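Local coordinates for iron-sulfur cluster co-chaperone protein HscB (PDB 3BVO) that acts as a J-type co-chaperone in mitochondrial iron-sulfur cluster assembly, working with HSPA9 and ISCU and needed to load clusters into the succinate dehydrogenase subunit SDHB, at residues 14-19 / 30-35; 169-174 / 185-190; 68-73 / 94-99. All coordinates share one frame; numbering follows the deposited sequence.

The three contacts follow one another along an elongated chain, each closing before the next opens. Contact 1 binds the zinc ion in the N-terminal tetracysteine region, contact 3 (68-73 / 94-99) pairs two helices of the J domain, and contact 2 (169-174 / 185-190) pairs two helices of the C-terminal domain. Contact 1 lies nearer to contact 3 than to contact 2, with centres about 21 Å apart and nearest atoms about 9 Å apart. The centres of contacts 2 and 3 are about 29 Å apart, those of contacts 1 and 2 about 45 Å, on opposite sides of the chain's centre. None touches another, and contacts 2 and 3 are away from the metal.

Contact 1: 14-19 / 30-35; sequences WNCGGP and CPQCRA. With ZN (zinc ion), chain C.
C16 SG from one loop and C30 SG and C33 SG from the other converge on a zinc ion, each at 2.3 Å, and C13 supplies the fourth sulfur. Cysteine suits the place because its sulfur is a soft, probably thiolate, ligand that zinc binds strongly. The sulfurs arrive by different torsions: C30 SG swings away from the backbone N (chi1 172°), whereas C33 SG stands between the backbone N and the carbonyl carbon (chi1 76°), and these turns bring both sulfurs of one short loop to the same ion. This is the tetracysteine motif of HscB, two CxxC pairs round one metal, and the loops are joined here through zinc with neither helix nor strand to hold them.

In the second shell, Q32 N gives a weak hydrogen bond to C30 SG, 3.2 Å long, which could temper the charge on that sulfur. The turn carrying C30 and C33 is tied by R34 N to C30 O at 2.9 Å. N15 lays its CB 3.7 Å from C33 SG, beside the ligand shell. Across the other end, the extended Q32 side chain brings OE1 to 3.6 Å from G18 CA; the small glycine lets the amide lie close to the backbone.

Farther out, the indole of W14 brings CZ2 within 4.1 Å of A35 CB, where a small methyl fits against the large ring. W14 NE1 hydrogen-bonds to L36 O, while its ring meets F88 of helix 83-104 edge-to-face, linking the zinc loops to the J domain.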
ATOM      1  N   TRP A  14     -15.482  13.021 -22.529  1.00 71.50           N
ATOM      2  CA  TRP A  14     -14.819  12.816 -23.821  1.00 70.88           C
ATOM      3  C   TRP A  14     -15.800  12.483 -24.940  1.00 71.62           C
ATOM      4  O   TRP A  14     -15.453  12.600 -26.119  1.00 72.12           O
ATOM      5  CB  TRP A  14     -13.728  11.748 -23.725  1.00 70.14           C
ATOM      6  CG  TRP A  14     -14.230  10.353 -23.493  1.00 71.45           C
ATOM      7  CD1 TRP A  14     -14.387   9.722 -22.277  1.00 72.18           C
ATOM      8  CD2 TRP A  14     -14.636   9.403 -24.492  1.00 71.23           C
ATOM      9  NE1 TRP A  14     -14.868   8.441 -22.465  1.00 70.93           N
ATOM     10  CE2 TRP A  14     -15.033   8.219 -23.809  1.00 74.35           C
ATOM     11  CE3 TRP A  14     -14.711   9.435 -25.894  1.00 65.30           C
ATOM     12  CZ2 TRP A  14     -15.488   7.077 -24.487  1.00 73.47           C
ATOM     13  CZ3 TRP A  14     -15.159   8.308 -26.571  1.00 68.47           C
ATOM     14  CH2 TRP A  14     -15.543   7.140 -25.866  1.00 74.09           C
ATOM     15  N   ASN A  15     -17.018  12.085 -24.569  1.00 71.81           N
ATOM     16  CA  ASN A  15     -18.069  11.790 -25.535  1.00 72.12           C
ATOM     17  C   ASN A  15     -19.062  12.933 -25.735  1.00 73.07           C
ATOM     18  O   ASN A  15     -19.307  13.326 -26.872  1.00 73.50           O
ATOM     19  CB  ASN A  15     -18.810  10.507 -25.159  1.00 72.33           C
ATOM     20  CG  ASN A  15     -19.221   9.688 -26.377  1.00 71.78           C
ATOM     21  OD1 ASN A  15     -18.769   9.946 -27.495  1.00 69.18           O
ATOM     22  ND2 ASN A  15     -20.072   8.688 -26.161  1.00 65.29           N
ATOM     23  N   CYS A  16     -19.630  13.454 -24.638  1.00 73.98           N
ATOM     24  CA  CYS A  16     -20.619  14.540 -24.692  1.00 74.46           C
ATOM     25  C   CYS A  16     -19.966  15.899 -24.711  1.00 75.28           C
ATOM     26  O   CYS A  16     -20.318  16.763 -25.513  1.00 76.80           O
ATOM     27  CB  CYS A  16     -21.509  14.567 -23.449  1.00 74.59           C
ATOM     28  SG  CYS A  16     -22.287  13.076 -22.928  1.00 81.73           S
ATOM     29  N   GLY A  17     -19.036  16.098 -23.788  1.00 74.80           N
ATOM     30  CA  GLY A  17     -18.647  17.436 -23.390  1.00 74.97           C
ATOM     31  C   GLY A  17     -19.433  17.806 -22.146  1.00 75.36           C
ATOM     32  O   GLY A  17     -19.383  18.952 -21.689  1.00 76.16           O
ATOM     33  N   GLY A  18     -20.157  16.826 -21.602  1.00 74.91           N
ATOM     34  CA  GLY A  18     -20.936  16.989 -20.382  1.00 74.77           C
ATOM     35  C   GLY A  18     -20.041  17.376 -19.224  1.00 75.11           C
ATOM     36  O   GLY A  18     -19.005  16.752 -19.015  1.00 74.20           O
ATOM     37  N   PRO A  19     -20.423  18.427 -18.480  1.00 76.54           N
ATOM     38  CA  PRO A  19     -19.568  18.950 -17.424  1.00 77.58           C
ATOM     39  C   PRO A  19     -19.472  17.990 -16.247  1.00 79.66           C
ATOM     40  O   PRO A  19     -20.487  17.428 -15.829  1.00 80.22           O
ATOM     41  CB  PRO A  19     -20.283  20.236 -16.998  1.00 76.92           C
ATOM     42  CG  PRO A  19     -21.263  20.527 -18.096  1.00 75.79           C
ATOM     43  CD  PRO A  19     -21.671  19.197 -18.595  1.00 76.35           C
ATOM     44  N   CYS A  30     -20.349   8.630 -17.186  1.00 69.75           N
ATOM     45  CA  CYS A  30     -21.006   9.870 -17.540  1.00 69.50           C
ATOM     46  C   CYS A  30     -22.507   9.759 -17.331  1.00 69.50           C
ATOM     47  O   CYS A  30     -23.145   8.896 -17.910  1.00 70.17           O
ATOM     48  CB  CYS A  30     -20.727  10.188 -18.993  1.00 69.78           C
ATOM     49  SG  CYS A  30     -21.672  11.562 -19.619  1.00 71.94           S
ATOM     50  N   PRO A  31     -23.081  10.619 -16.485  1.00 69.44           N
ATOM     51  CA  PRO A  31     -24.520  10.504 -16.285  1.00 69.85           C
ATOM     52  C   PRO A  31     -25.342  10.762 -17.549  1.00 70.60           C
ATOM     53  O   PRO A  31     -26.521  10.391 -17.602  1.00 71.37           O
ATOM     54  CB  PRO A  31     -24.823  11.563 -15.209  1.00 69.22           C
ATOM     55  CG  PRO A  31     -23.664  12.469 -15.195  1.00 67.71           C
ATOM     56  CD  PRO A  31     -22.480  11.671 -15.649  1.00 69.77           C
ATOM     57  N   GLN A  32     -24.717  11.377 -18.551  1.00 70.29           N
ATOM     58  CA  GLN A  32     -25.428  11.863 -19.728  1.00 70.49           C
ATOM     59  C   GLN A  32     -25.391  10.878 -20.874  1.00 70.79           C
ATOM     60  O   GLN A  32     -26.331  10.831 -21.663  1.00 71.33           O
ATOM     61  CB  GLN A  32     -24.863  13.203 -20.193  1.00 70.07           C
ATOM     62  CG  GLN A  32     -24.991  14.328 -19.175  1.00 70.15           C
ATOM     63  CD  GLN A  32     -24.716  15.702 -19.767  1.00 71.37           C
ATOM     64  OE1 GLN A  32     -24.343  15.829 -20.939  1.00 79.01           O
ATOM     65  NE2 GLN A  32     -24.897  16.740 -18.957  1.00 75.39           N
ATOM     66  N   CYS A  33     -24.309  10.101 -20.962  1.00 71.15           N
ATOM     67  CA  CYS A  33     -24.081   9.187 -22.093  1.00 71.21           C
ATOM     68  C   CYS A  33     -23.586   7.770 -21.711  1.00 71.27           C
ATOM     69  O   CYS A  33     -23.413   6.908 -22.582  1.00 72.26           O
ATOM     70  CB  CYS A  33     -23.144   9.838 -23.123  1.00 70.48           C
ATOM     71  SG  CYS A  33     -21.410   9.866 -22.646  1.00 67.20           S
ATOM     72  N   ARG A  34     -23.353   7.552 -20.419  1.00 70.04           N
ATOM     73  CA  ARG A  34     -23.019   6.243 -19.858  1.00 70.07           C
ATOM     74  C   ARG A  34     -21.588   5.776 -20.159  1.00 71.97           C
ATOM     75  O   ARG A  34     -21.194   4.677 -19.758  1.00 73.48           O
ATOM     76  CB  ARG A  34     -24.051   5.187 -20.280  1.00 69.53           C
ATOM     77  CG  ARG A  34     -24.392   4.148 -19.217  1.00 66.01           C
ATOM     78  CD  ARG A  34     -25.443   3.196 -19.746  1.00 68.56           C
ATOM     79  NE  ARG A  34     -25.322   1.859 -19.183  1.00 77.14           N
ATOM     80  CZ  ARG A  34     -26.314   1.172 -18.621  1.00 81.85           C
ATOM     81  NH1 ARG A  34     -27.535   1.677 -18.551  1.00 81.57           N
ATOM     82  NH2 ARG A  34     -26.082  -0.038 -18.131  1.00 85.74           N
ATOM     83  N   ALA A  35     -20.810   6.619 -20.841  1.00 72.02           N
ATOM     84  CA  ALA A  35     -19.422   6.318 -21.211  1.00 71.71           C
ATOM     85  C   ALA A  35     -18.476   6.285 -20.002  1.00 73.19           C
ATOM     86  O   ALA A  35     -18.644   7.050 -19.045  1.00 73.89           O
ATOM     87  CB  ALA A  35     -18.932   7.324 -22.224  1.00 71.04           C
TER
HETATM   88 ZN    ZN C 301     -20.733  11.870 -21.702  1.00 63.88          ZN

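Contact 2: 169-174 / 185-190; sequences DNVSSA and EILTKM
V171 projects from helix 150-176 toward I186, L187 and selenomethionine M190 of helix 180-203. Its CB lies 4.3 Å from I186 CG2. From there the side chain forks. CG2, the branch pointing away from the residue's own N, runs crosswise to the L187 side chain and meets its CG at 3.7 Å, with CD1 and CD2 of the same leucine slightly farther off. CG1 takes the other direction and comes 4.2 Å from M190 SE, again at about a right angle to the partner chain. A beta-branched valine thus serves two neighbours from one short stem.

Beside it, I186 extends its CD1 methyl across the gap to N170 CB, 3.5 Å away, so the asparagine takes part through its methylene; I186 CD1 also rests 3.7 Å from V171 N. The two helices form an antiparallel hairpin in the C-terminal domain; the axes of these segments are 9.6 Å apart at closest, with 152° between their directions. F167 of helix 150-176 also touches I186 and M190, and L111 and L114 of helix 106-116 pack on L187.

The side chains meet through hydrocarbon groups and the selenium of M190, which replaces methionine's sulfur, and cohesion here depends on shape and the exclusion of water, with little directional bonding between the segments.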
ATOM      1  N   ASP A 169       2.167  -1.160  16.340  1.00 69.67           N
ATOM      2  CA  ASP A 169       1.582  -0.383  17.436  1.00 69.74           C
ATOM      3  C   ASP A 169       2.147   1.037  17.451  1.00 69.95           C
ATOM      4  O   ASP A 169       1.406   2.011  17.555  1.00 70.50           O
ATOM      5  CB  ASP A 169       1.880  -1.021  18.796  1.00 69.82           C
ATOM      6  CG  ASP A 169       1.278  -2.404  18.965  1.00 73.04           C
ATOM      7  OD1 ASP A 169       0.582  -2.906  18.056  1.00 75.88           O
ATOM      8  OD2 ASP A 169       1.516  -3.003  20.037  1.00 78.95           O
ATOM      9  N   ASN A 170       3.465   1.145  17.355  1.00 69.51           N
ATOM     10  CA  ASN A 170       4.126   2.428  17.487  1.00 70.47           C
ATOM     11  C   ASN A 170       3.759   3.397  16.390  1.00 71.04           C
ATOM     12  O   ASN A 170       3.415   4.558  16.660  1.00 71.99           O
ATOM     13  CB  ASN A 170       5.642   2.247  17.520  1.00 70.48           C
ATOM     14  CG  ASN A 170       6.114   1.625  18.801  1.00 71.81           C
ATOM     15  OD1 ASN A 170       5.324   1.372  19.711  1.00 71.42           O
ATOM     16  ND2 ASN A 170       7.408   1.362  18.884  1.00 76.04           N
ATOM     17  N   VAL A 171       3.851   2.918  15.154  1.00 70.25           N
ATOM     18  CA  VAL A 171       3.575   3.746  13.993  1.00 68.60           C
ATOM     19  C   VAL A 171       2.077   4.105  13.954  1.00 67.21           C
ATOM     20  O   VAL A 171       1.713   5.172  13.473  1.00 66.48           O
ATOM     21  CB  VAL A 171       4.076   3.080  12.683  1.00 67.58           C
ATOM     22  CG1 VAL A 171       3.095   2.057  12.181  1.00 65.92           C
ATOM     23  CG2 VAL A 171       4.300   4.122  11.615  1.00 70.00           C
ATOM     24  N   SER A 172       1.228   3.224  14.485  1.00 65.36           N
ATOM     25  CA  SER A 172      -0.184   3.546  14.648  1.00 64.99           C
ATOM     26  C   SER A 172      -0.380   4.789  15.502  1.00 64.69           C
ATOM     27  O   SER A 172      -1.095   5.698  15.107  1.00 65.07           O
ATOM     28  CB  SER A 172      -0.933   2.375  15.252  1.00 65.12           C
ATOM     29  OG  SER A 172      -0.984   1.322  14.316  1.00 70.05           O
ATOM     30  N   SER A 173       0.277   4.816  16.660  1.00 64.40           N
ATOM     31  CA  SER A 173       0.312   5.972  17.545  1.00 63.60           C
ATOM     32  C   SER A 173       0.843   7.193  16.840  1.00 63.69           C
ATOM     33  O   SER A 173       0.292   8.291  16.967  1.00 64.03           O
ATOM     34  CB  SER A 173       1.206   5.696  18.741  1.00 62.43           C
ATOM     35  OG  SER A 173       0.902   4.433  19.293  1.00 69.64           O
ATOM     36  N   ALA A 174       1.919   7.015  16.092  1.00 63.50           N
ATOM     37  CA  ALA A 174       2.541   8.161  15.479  1.00 64.60           C
ATOM     38  C   ALA A 174       1.521   8.858  14.582  1.00 65.47           C
ATOM     39  O   ALA A 174       1.450  10.088  14.555  1.00 65.50           O
ATOM     40  CB  ALA A 174       3.772   7.756  14.715  1.00 65.03           C
ATOM     41  N   GLU A 185      10.409   7.558  10.820  1.00 70.95           N
ATOM     42  CA  GLU A 185      11.424   6.784  11.520  1.00 70.99           C
ATOM     43  C   GLU A 185      11.030   5.310  11.568  1.00 69.79           C
ATOM     44  O   GLU A 185      11.664   4.483  10.914  1.00 70.31           O
ATOM     45  CB  GLU A 185      11.687   7.340  12.917  1.00 71.18           C
ATOM     46  CG  GLU A 185      12.652   6.494  13.728  1.00 74.19           C
ATOM     47  CD  GLU A 185      13.629   7.309  14.562  1.00 76.00           C
ATOM     48  OE1 GLU A 185      13.372   8.506  14.840  1.00 78.97           O
ATOM     49  OE2 GLU A 185      14.672   6.740  14.944  1.00 79.06           O
ATOM     50  N   ILE A 186       9.962   4.997  12.291  1.00 68.45           N
ATOM     51  CA  ILE A 186       9.544   3.615  12.486  1.00 68.09           C
ATOM     52  C   ILE A 186       9.307   2.877  11.178  1.00 69.35           C
ATOM     53  O   ILE A 186       9.695   1.720  11.059  1.00 70.50           O
ATOM     54  CB  ILE A 186       8.300   3.517  13.351  1.00 67.65           C
ATOM     55  CG1 ILE A 186       8.435   4.436  14.570  1.00 66.77           C
ATOM     56  CG2 ILE A 186       8.087   2.089  13.774  1.00 67.86           C
ATOM     57  CD1 ILE A 186       7.192   4.546  15.395  1.00 67.94           C
ATOM     58  N   LEU A 187       8.705   3.534  10.186  1.00 69.12           N
ATOM     59  CA  LEU A 187       8.459   2.863   8.911  1.00 68.27           C
ATOM     60  C   LEU A 187       9.757   2.500   8.212  1.00 68.69           C
ATOM     61  O   LEU A 187       9.848   1.441   7.603  1.00 69.75           O
ATOM     62  CB  LEU A 187       7.520   3.658   8.000  1.00 67.55           C
ATOM     63  CG  LEU A 187       6.034   3.597   8.406  1.00 66.13           C
ATOM     64  CD1 LEU A 187       5.270   4.758   7.825  1.00 65.19           C
ATOM     65  CD2 LEU A 187       5.342   2.284   8.031  1.00 63.03           C
ATOM     66  N   THR A 188      10.771   3.351   8.322  1.00 68.68           N
ATOM     67  CA  THR A 188      12.085   3.003   7.776  1.00 69.55           C
ATOM     68  C   THR A 188      12.644   1.766   8.476  1.00 69.77           C
ATOM     69  O   THR A 188      13.410   1.008   7.889  1.00 69.58           O
ATOM     70  CB  THR A 188      13.116   4.178   7.855  1.00 69.68           C
ATOM     71  OG1 THR A 188      12.565   5.346   7.249  1.00 70.50           O
ATOM     72  CG2 THR A 188      14.387   3.839   7.102  1.00 67.14           C
ATOM     73  N   LYS A 189      12.255   1.565   9.731  1.00 70.47           N
ATOM     74  CA  LYS A 189      12.693   0.391  10.469  1.00 71.38           C
ATOM     75  C   LYS A 189      11.957  -0.812   9.950  1.00 72.92           C
ATOM     76  O   LYS A 189      12.549  -1.834   9.670  1.00 72.61           O
ATOM     77  CB  LYS A 189      12.461   0.542  11.972  1.00 70.89           C
ATOM     78  CG  LYS A 189      13.454   1.448  12.679  1.00 68.58           C
ATOM     79  CD  LYS A 189      13.274   1.371  14.175  1.00 66.67           C
ATOM     80  CE  LYS A 189      14.069   2.445  14.896  1.00 70.13           C
ATOM     81  NZ  LYS A 189      13.978   2.249  16.371  1.00 72.49           N
HETATM   82  N   MSE A 190      10.654  -0.678   9.799  1.00 76.35           N
HETATM   83  CA  MSE A 190       9.847  -1.799   9.358  1.00 80.72           C
HETATM   84  C   MSE A 190      10.303  -2.310   8.002  1.00 79.30           C
HETATM   85  O   MSE A 190      10.135  -3.496   7.689  1.00 79.89           O
HETATM   86  CB  MSE A 190       8.383  -1.419   9.315  1.00 79.31           C
HETATM   87  CG  MSE A 190       7.755  -1.304  10.678  1.00 79.29           C
HETATM   88 SE   MSE A 190       5.949  -0.543  10.534  1.00 89.39          SE
HETATM   89  CE  MSE A 190       5.237  -1.647   9.063  1.00 69.66           C
TER

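Contact 3: 68-73 / 94-99; sequences QLQRLV and TLVNDA
V96 faces L69 and V73 between two antiparallel helices, and its two methyls divide the work. CG1, on the far side of the CA-CB bond from the valine's N, reaches L69 CB at 4.2 Å, and CG2 comes equally near V73 CG2. These three residues are buried, and their branched aliphatic side chains suit the buried side, where no polar group has to be satisfied by the partner helix. The helix axes stand 10.3 Å apart at closest, with 165° between their directions, so the side chains bridge a fairly wide gap and the fit rests on V96 projecting between its partners.

The other flank is polar and partly exposed. Q70 starts off to one side, then bends at chi2 (43°), which carries its amide back alongside V96. There NE2 lies 3.7 Å from V96 CG1, nearer than the aliphatic partners come, the two side chains sliding past each other in opposite directions. The same NE2 is 3.5 Å from N97 OD1, with the amide planes turned 57° from one another, a proximity too loose to count as a bond. Each amide finds its stronger partner elsewhere: Q70 OE1 with S93 OG, N97 OD1 with Y66 OH. Glutamine and asparagine fit this border, where their polar ends can bond while the amide end of the glutamine lies against the valine.

Helices 59-73 and 83-104 are the antiparallel pair at the heart of a J domain. Helix 45-48 lies against A99 and D98 through L48 and Y45, M49 just after it touches V96, and F28 from the N-terminal region packs on L69.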
ATOM      1  N   GLN A  68     -16.217  -4.637  -6.054  1.00 72.52           N
ATOM      2  CA  GLN A  68     -17.201  -3.715  -6.629  1.00 73.98           C
ATOM      3  C   GLN A  68     -16.616  -3.014  -7.850  1.00 74.30           C
ATOM      4  O   GLN A  68     -17.229  -2.992  -8.922  1.00 73.83           O
ATOM      5  CB  GLN A  68     -17.637  -2.648  -5.618  1.00 73.57           C
ATOM      6  CG  GLN A  68     -18.448  -3.142  -4.435  1.00 77.30           C
ATOM      7  CD  GLN A  68     -18.612  -2.080  -3.346  1.00 75.71           C
ATOM      8  OE1 GLN A  68     -17.990  -1.007  -3.388  1.00 78.80           O
ATOM      9  NE2 GLN A  68     -19.454  -2.382  -2.362  1.00 81.01           N
ATOM     10  N   LEU A  69     -15.424  -2.446  -7.674  1.00 74.80           N
ATOM     11  CA  LEU A  69     -14.815  -1.637  -8.712  1.00 75.74           C
ATOM     12  C   LEU A  69     -14.384  -2.504  -9.874  1.00 76.88           C
ATOM     13  O   LEU A  69     -14.559  -2.122 -11.040  1.00 77.56           O
ATOM     14  CB  LEU A  69     -13.646  -0.806  -8.169  1.00 74.93           C
ATOM     15  CG  LEU A  69     -14.039   0.171  -7.060  1.00 74.15           C
ATOM     16  CD1 LEU A  69     -12.848   1.002  -6.611  1.00 72.56           C
ATOM     17  CD2 LEU A  69     -15.184   1.066  -7.516  1.00 68.86           C
ATOM     18  N   GLN A  70     -13.852  -3.681  -9.560  1.00 77.20           N
ATOM     19  CA  GLN A  70     -13.341  -4.559 -10.601  1.00 78.24           C
ATOM     20  C   GLN A  70     -14.493  -5.134 -11.427  1.00 78.93           C
ATOM     21  O   GLN A  70     -14.308  -5.570 -12.563  1.00 79.41           O
ATOM     22  CB  GLN A  70     -12.432  -5.647 -10.022  1.00 77.92           C
ATOM     23  CG  GLN A  70     -11.204  -5.966 -10.888  1.00 79.30           C
ATOM     24  CD  GLN A  70     -10.504  -4.721 -11.464  1.00 83.91           C
ATOM     25  OE1 GLN A  70     -10.975  -4.129 -12.438  1.00 87.07           O
ATOM     26  NE2 GLN A  70      -9.361  -4.347 -10.881  1.00 81.38           N
ATOM     27  N   ARG A  71     -15.689  -5.087 -10.850  1.00 79.19           N
ATOM     28  CA  ARG A  71     -16.912  -5.437 -11.549  1.00 79.40           C
ATOM     29  C   ARG A  71     -17.237  -4.359 -12.595  1.00 78.41           C
ATOM     30  O   ARG A  71     -17.851  -4.644 -13.621  1.00 79.05           O
ATOM     31  CB  ARG A  71     -18.055  -5.584 -10.535  1.00 78.99           C
ATOM     32  CG  ARG A  71     -19.194  -6.497 -10.973  1.00 82.10           C
ATOM     33  CD  ARG A  71     -20.270  -6.661  -9.880  1.00 81.23           C
ATOM     34  NE  ARG A  71     -19.860  -7.569  -8.801  1.00 92.11           N
ATOM     35  CZ  ARG A  71     -19.625  -7.211  -7.535  1.00 93.87           C
ATOM     36  NH1 ARG A  71     -19.247  -8.131  -6.656  1.00 94.78           N
ATOM     37  NH2 ARG A  71     -19.768  -5.947  -7.137  1.00 93.47           N
ATOM     38  N   LEU A  72     -16.795  -3.129 -12.341  1.00 77.11           N
ATOM     39  CA  LEU A  72     -17.166  -1.981 -13.165  1.00 75.14           C
ATOM     40  C   LEU A  72     -16.166  -1.680 -14.256  1.00 74.59           C
ATOM     41  O   LEU A  72     -16.557  -1.296 -15.351  1.00 74.94           O
ATOM     42  CB  LEU A  72     -17.339  -0.730 -12.302  1.00 74.41           C
ATOM     43  CG  LEU A  72     -18.499  -0.708 -11.307  1.00 70.35           C
ATOM     44  CD1 LEU A  72     -18.313   0.419 -10.308  1.00 64.90           C
ATOM     45  CD2 LEU A  72     -19.839  -0.594 -12.027  1.00 66.18           C
ATOM     46  N   VAL A  73     -14.881  -1.839 -13.964  1.00 74.04           N
ATOM     47  CA  VAL A  73     -13.838  -1.356 -14.877  1.00 73.92           C
ATOM     48  C   VAL A  73     -12.930  -2.406 -15.538  1.00 74.62           C
ATOM     49  O   VAL A  73     -12.151  -2.069 -16.433  1.00 74.49           O
ATOM     50  CB  VAL A  73     -12.943  -0.287 -14.212  1.00 73.08           C
ATOM     51  CG1 VAL A  73     -13.773   0.903 -13.778  1.00 72.99           C
ATOM     52  CG2 VAL A  73     -12.162  -0.878 -13.048  1.00 70.75           C
ATOM     53  N   THR A  94      -5.836  -1.030 -13.630  1.00 68.75           N
ATOM     54  CA  THR A  94      -4.483  -0.883 -13.110  1.00 68.98           C
ATOM     55  C   THR A  94      -4.462  -0.066 -11.829  1.00 69.55           C
ATOM     56  O   THR A  94      -3.869  -0.506 -10.843  1.00 70.55           O
ATOM     57  CB  THR A  94      -3.519  -0.229 -14.136  1.00 69.56           C
ATOM     58  OG1 THR A  94      -3.638  -0.883 -15.410  1.00 74.21           O
ATOM     59  CG2 THR A  94      -2.068  -0.312 -13.653  1.00 65.49           C
ATOM     60  N   LEU A  95      -5.099   1.110 -11.825  1.00 69.53           N
ATOM     61  CA  LEU A  95      -5.080   1.961 -10.627  1.00 70.39           C
ATOM     62  C   LEU A  95      -5.725   1.205  -9.480  1.00 71.28           C
ATOM     63  O   LEU A  95      -5.180   1.150  -8.381  1.00 72.31           O
ATOM     64  CB  LEU A  95      -5.806   3.297 -10.832  1.00 70.70           C
ATOM     65  CG  LEU A  95      -5.335   4.330 -11.864  1.00 73.72           C
ATOM     66  CD1 LEU A  95      -6.457   5.309 -12.138  1.00 72.10           C
ATOM     67  CD2 LEU A  95      -4.080   5.073 -11.419  1.00 72.59           C
ATOM     68  N   VAL A  96      -6.875   0.596  -9.748  1.00 71.36           N
ATOM     69  CA  VAL A  96      -7.597  -0.156  -8.729  1.00 71.44           C
ATOM     70  C   VAL A  96      -6.675  -1.185  -8.085  1.00 71.63           C
ATOM     71  O   VAL A  96      -6.612  -1.292  -6.857  1.00 71.41           O
ATOM     72  CB  VAL A  96      -8.855  -0.820  -9.306  1.00 71.59           C
ATOM     73  CG1 VAL A  96      -9.511  -1.720  -8.272  1.00 70.86           C
ATOM     74  CG2 VAL A  96      -9.838   0.245  -9.778  1.00 70.18           C
ATOM     75  N   ASN A  97      -5.936  -1.914  -8.914  1.00 72.20           N
ATOM     76  CA  ASN A  97      -4.947  -2.857  -8.408  1.00 73.28           C
ATOM     77  C   ASN A  97      -3.911  -2.195  -7.519  1.00 73.53           C
ATOM     78  O   ASN A  97      -3.626  -2.702  -6.437  1.00 73.87           O
ATOM     79  CB  ASN A  97      -4.246  -3.592  -9.549  1.00 73.77           C
ATOM     80  CG  ASN A  97      -5.148  -4.581 -10.240  1.00 74.13           C
ATOM     81  OD1 ASN A  97      -6.120  -5.078  -9.660  1.00 69.52           O
ATOM     82  ND2 ASN A  97      -4.830  -4.879 -11.493  1.00 75.16           N
ATOM     83  N   ASP A  98      -3.354  -1.072  -7.972  1.00 73.28           N
ATOM     84  CA  ASP A  98      -2.315  -0.383  -7.216  1.00 74.01           C
ATOM     85  C   ASP A  98      -2.824  -0.053  -5.832  1.00 73.70           C
ATOM     86  O   ASP A  98      -2.336  -0.598  -4.844  1.00 74.21           O
ATOM     87  CB  ASP A  98      -1.863   0.892  -7.917  1.00 75.01           C
ATOM     88  CG  ASP A  98      -1.052   0.621  -9.157  1.00 84.90           C
ATOM     89  OD1 ASP A  98      -0.493  -0.495  -9.294  1.00 91.42           O
ATOM     90  OD2 ASP A  98      -0.970   1.543 -10.000  1.00 94.17           O
ATOM     91  N   ALA A  99      -3.820   0.826  -5.771  1.00 72.97           N
ATOM     92  CA  ALA A  99      -4.490   1.158  -4.531  1.00 72.28           C
ATOM     93  C   ALA A  99      -4.673  -0.091  -3.643  1.00 71.14           C
ATOM     94  O   ALA A  99      -4.170  -0.160  -2.515  1.00 70.71           O
ATOM     95  CB  ALA A  99      -5.822   1.818  -4.831  1.00 71.80           C
TER